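Long-range contact in thiamine phosphate pyrophosphorylase (Bacteroides thetaiotaomicron VPI-5482, PDB 3CEU), which probably catalyses the formation of thiamine phosphate by a thiamine-phosphate diphosphorylase reaction in thiamine diphosphate biosynthesis: residues A[29-34]-A[56-61]. Sequence-based numbering, arbitrary orientation.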
ATOM      1  N   ILE A  29       3.618  -3.922  -4.425  1.00 22.30           N
ATOM      2  CA  ILE A  29       3.759  -2.465  -4.404  1.00 16.62           C
ATOM      3  C   ILE A  29       4.126  -1.889  -3.035  1.00 17.89           C
ATOM      4  O   ILE A  29       3.739  -2.415  -1.990  1.00 16.57           O
ATOM      5  CB  ILE A  29       2.442  -1.788  -4.885  1.00 15.71           C
ATOM      6  CG1 ILE A  29       2.101  -2.263  -6.299  1.00  8.90           C
ATOM      7  CG2 ILE A  29       2.586  -0.271  -4.869  1.00 11.64           C
ATOM      8  CD1 ILE A  29       0.760  -1.757  -6.822  1.00 12.23           C
ATOM      9  N   LEU A  30       4.877  -0.793  -3.064  1.00 14.48           N
ATOM     10  CA  LEU A  30       5.308  -0.097  -1.856  1.00 18.00           C
ATOM     11  C   LEU A  30       4.804   1.332  -1.925  1.00 18.89           C
ATOM     12  O   LEU A  30       5.062   2.040  -2.896  1.00 16.43           O
ATOM     13  CB  LEU A  30       6.832  -0.074  -1.761  1.00  8.32           C
ATOM     14  CG  LEU A  30       7.388   0.709  -0.579  1.00  7.62           C
ATOM     15  CD1 LEU A  30       7.044  -0.011   0.714  1.00 16.15           C
ATOM     16  CD2 LEU A  30       8.893   0.858  -0.710  1.00 13.74           C
ATOM     17  N   HIS A  31       4.078   1.743  -0.893  1.00 25.43           N
ATOM     18  CA  HIS A  31       3.555   3.101  -0.810  1.00 23.66           C
ATOM     19  C   HIS A  31       4.417   3.893   0.164  1.00 19.49           C
ATOM     20  O   HIS A  31       4.381   3.670   1.382  1.00 17.92           O
ATOM     21  CB  HIS A  31       2.093   3.098  -0.350  1.00 21.48           C
ATOM     22  CG  HIS A  31       1.109   3.100  -1.480  1.00 20.71           C
ATOM     23  ND1 HIS A  31       0.288   4.176  -1.751  1.00 19.90           N
ATOM     24  CD2 HIS A  31       0.846   2.183  -2.441  1.00 18.87           C
ATOM     25  CE1 HIS A  31      -0.433   3.922  -2.826  1.00 27.04           C
ATOM     26  NE2 HIS A  31      -0.113   2.717  -3.267  1.00 20.35           N
ATOM     27  N   LEU A  32       5.205   4.806  -0.396  1.00 13.32           N
ATOM     28  CA  LEU A  32       6.095   5.654   0.385  1.00 15.70           C
ATOM     29  C   LEU A  32       5.295   6.808   0.964  1.00 14.02           C
ATOM     30  O   LEU A  32       4.871   7.707   0.244  1.00 16.22           O
ATOM     31  CB  LEU A  32       7.225   6.190  -0.507  1.00 11.57           C
ATOM     32  CG  LEU A  32       8.254   7.128   0.116  1.00 13.80           C
ATOM     33  CD1 LEU A  32       8.908   6.468   1.325  1.00 14.41           C
ATOM     34  CD2 LEU A  32       9.302   7.491  -0.923  1.00  9.53           C
ATOM     35  N   ARG A  33       5.079   6.768   2.271  1.00 21.68           N
ATOM     36  CA  ARG A  33       4.331   7.820   2.946  1.00 20.60           C
ATOM     37  C   ARG A  33       5.118   8.316   4.153  1.00 17.41           C
ATOM     38  O   ARG A  33       5.248   7.616   5.159  1.00 14.47           O
ATOM     39  CB  ARG A  33       2.952   7.289   3.359  1.00 22.06           C
ATOM     40  CG  ARG A  33       2.032   8.275   4.069  1.00 15.12           C
ATOM     41  CD  ARG A  33       0.633   7.679   4.207  1.00 16.50           C
ATOM     42  NE  ARG A  33      -0.244   8.434   5.097  1.00 20.11           N
ATOM     43  CZ  ARG A  33      -0.108   8.502   6.424  1.00 27.21           C
ATOM     44  NH1 ARG A  33       0.879   7.861   7.042  1.00 13.41           N
ATOM     45  NH2 ARG A  33      -0.978   9.201   7.144  1.00 28.63           N
ATOM     46  N   LYS A  34       5.667   9.520   4.016  1.00 15.05           N
ATOM     47  CA  LYS A  34       6.454  10.169   5.062  1.00 14.86           C
ATOM     48  C   LYS A  34       5.896  11.579   5.252  1.00 19.01           C
ATOM     49  O   LYS A  34       6.473  12.553   4.765  1.00 19.93           O
ATOM     50  CB  LYS A  34       7.920  10.275   4.645  1.00 16.85           C
ATOM     51  CG  LYS A  34       8.595   8.958   4.301  1.00  9.80           C
ATOM     52  CD  LYS A  34       8.582   8.011   5.486  1.00 20.33           C
ATOM     53  CE  LYS A  34       9.395   6.755   5.209  1.00 18.62           C
ATOM     54  NZ  LYS A  34       9.313   5.820   6.358  1.00 13.91           N
ATOM     55  N   ARG A  56       7.958   0.037  -8.500  1.00 19.40           N
ATOM     56  CA  ARG A  56       7.042  -0.705  -7.632  1.00 16.97           C
ATOM     57  C   ARG A  56       6.682   0.173  -6.429  1.00 22.34           C
ATOM     58  O   ARG A  56       5.972  -0.261  -5.523  1.00 19.58           O
ATOM     59  CB  ARG A  56       7.714  -1.981  -7.126  1.00 21.36           C
ATOM     60  CG  ARG A  56       8.055  -3.011  -8.190  1.00 29.29           C
ATOM     61  CD  ARG A  56       6.894  -3.953  -8.426  1.00 37.94           C
ATOM     62  NE  ARG A  56       7.294  -5.152  -9.150  1.00 44.71           N
ATOM     63  CZ  ARG A  56       6.447  -6.089  -9.560  1.00 50.24           C
ATOM     64  NH1 ARG A  56       5.149  -5.961  -9.307  1.00 44.26           N
ATOM     65  NH2 ARG A  56       6.891  -7.147 -10.233  1.00 35.27           N
ATOM     66  N   ILE A  57       7.183   1.406  -6.436  1.00 18.25           N
ATOM     67  CA  ILE A  57       6.956   2.364  -5.356  1.00 19.17           C
ATOM     68  C   ILE A  57       6.067   3.553  -5.762  1.00 16.67           C
ATOM     69  O   ILE A  57       6.255   4.140  -6.823  1.00 12.30           O
ATOM     70  CB  ILE A  57       8.317   2.919  -4.847  1.00 15.46           C
ATOM     71  CG1 ILE A  57       9.186   1.763  -4.345  1.00 16.52           C
ATOM     72  CG2 ILE A  57       8.093   3.952  -3.745  1.00 20.06           C
ATOM     73  CD1 ILE A  57      10.609   2.164  -3.989  1.00  5.57           C
ATOM     74  N   VAL A  58       5.100   3.886  -4.909  1.00 13.95           N
ATOM     75  CA  VAL A  58       4.203   5.015  -5.129  1.00  8.35           C
ATOM     76  C   VAL A  58       4.480   5.952  -3.970  1.00 16.21           C
ATOM     77  O   VAL A  58       4.591   5.499  -2.826  1.00 14.35           O
ATOM     78  CB  VAL A  58       2.719   4.593  -5.079  1.00 15.44           C
ATOM     79  CG1 VAL A  58       1.826   5.805  -5.330  1.00  7.92           C
ATOM     80  CG2 VAL A  58       2.432   3.504  -6.110  1.00  5.92           C
ATOM     81  N   THR A  59       4.610   7.249  -4.244  1.00 17.57           N
ATOM     82  CA  THR A  59       4.908   8.205  -3.165  1.00 15.37           C
ATOM     83  C   THR A  59       3.754   9.142  -2.834  1.00 17.77           C
ATOM     84  O   THR A  59       3.039   9.600  -3.724  1.00 16.76           O
ATOM     85  CB  THR A  59       6.140   9.077  -3.505  1.00 17.05           C
ATOM     86  OG1 THR A  59       6.349  10.028  -2.457  1.00 12.41           O
ATOM     87  CG2 THR A  59       5.951   9.811  -4.821  1.00  8.44           C
ATOM     88  N   HIS A  60       3.584   9.425  -1.548  1.00 13.46           N
ATOM     89  CA  HIS A  60       2.525  10.311  -1.101  1.00 19.58           C
ATOM     90  C   HIS A  60       3.028  11.738  -0.906  1.00 14.89           C
ATOM     91  O   HIS A  60       2.252  12.650  -0.629  1.00 15.28           O
ATOM     92  CB  HIS A  60       1.912   9.813   0.216  1.00 12.24           C
ATOM     93  CG  HIS A  60       1.213   8.496   0.103  1.00 18.20           C
ATOM     94  ND1 HIS A  60       0.092   8.182   0.846  1.00 13.59           N
ATOM     95  CD2 HIS A  60       1.484   7.402  -0.649  1.00 16.55           C
ATOM     96  CE1 HIS A  60      -0.295   6.953   0.554  1.00 22.05           C
ATOM     97  NE2 HIS A  60       0.533   6.457  -0.349  1.00 21.06           N
ATOM     98  N   GLU A  61       4.327  11.940  -1.053  1.00 14.10           N
ATOM     99  CA  GLU A  61       4.878  13.273  -0.873  1.00 14.20           C
ATOM    100  C   GLU A  61       5.877  13.596  -1.964  1.00 11.11           C
ATOM    101  O   GLU A  61       6.311  12.708  -2.692  1.00 17.02           O
ATOM    102  CB  GLU A  61       5.540  13.384   0.512  1.00 20.76           C
ATOM    103  CG  GLU A  61       4.552  13.502   1.695  1.00 22.73           C
ATOM    104  CD  GLU A  61       3.930  12.175   2.127  1.00 25.29           C
ATOM    105  OE1 GLU A  61       2.840  12.203   2.751  1.00 26.46           O
ATOM    106  OE2 GLU A  61       4.536  11.115   1.861  1.00 22.54           O
TER
HETATM  107  O   HOH W   1      -1.489   9.613   2.672  1.00 19.44           O
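Val-58 O takes the N-H of Leu-32 at 2.6 Å, the shortest bond of the contact, and also the CA-H of His-31. Beyond it, each nitrogen of the His-60 ring meets its partner in the ring plane. NE2 shares a nearly straight hydrogen bond with ND1 of His-31, 2.7 Å long, while ND1 binds a water at 2.8 Å that also accepts a bond from NE of Arg-33. The two imidazoles meet rim to rim with planes 82° apart, an arrangement that suits histidine, whose two nitrogens, either side of CE1, can serve two polar partners at once. Over one face of the His-60 ring, offset toward its rim, lies CB of Arg-33; with CG anti to the backbone N (chi1 -179°) and the chain extended as far as NE, the arginine runs on past ND1 to reach the water. With an alanine here in place of His-60, ND1 of His-31 would probably lose its partner, the water one of its two, and the methylenes of Arg-33 the ring they lie over. Tyr-110 bonds NE2 of His-31, and Val-58 makes a CH-pi contact over one face: its branching at CB brings that carbon and both methyls within about 4 Å of ring atoms.

Strands 29-32 and 57-59 are parallel neighbours in the TIM barrel, joined through helix 39-48 as a right-handed beta-alpha-beta unit. His-60 N continues the pairing to Leu-32 O. His-31 and Val-58 face the barrel interior; on the other face, CD2 of Leu-30 lies 3.8 Å from CG1 of Ile-57, two branched aliphatic chains side by side, pointing the same way and packed with Phe-23 of helix 15-24. Past the strand ends, Glu-61 bends back at chi2 (79°), and its OE2 receives Lys-34 N at 2.9 Å from above the carboxylate plane, while the lysine's NZ turns away to Thr-8, Thr-10 and Glu-15.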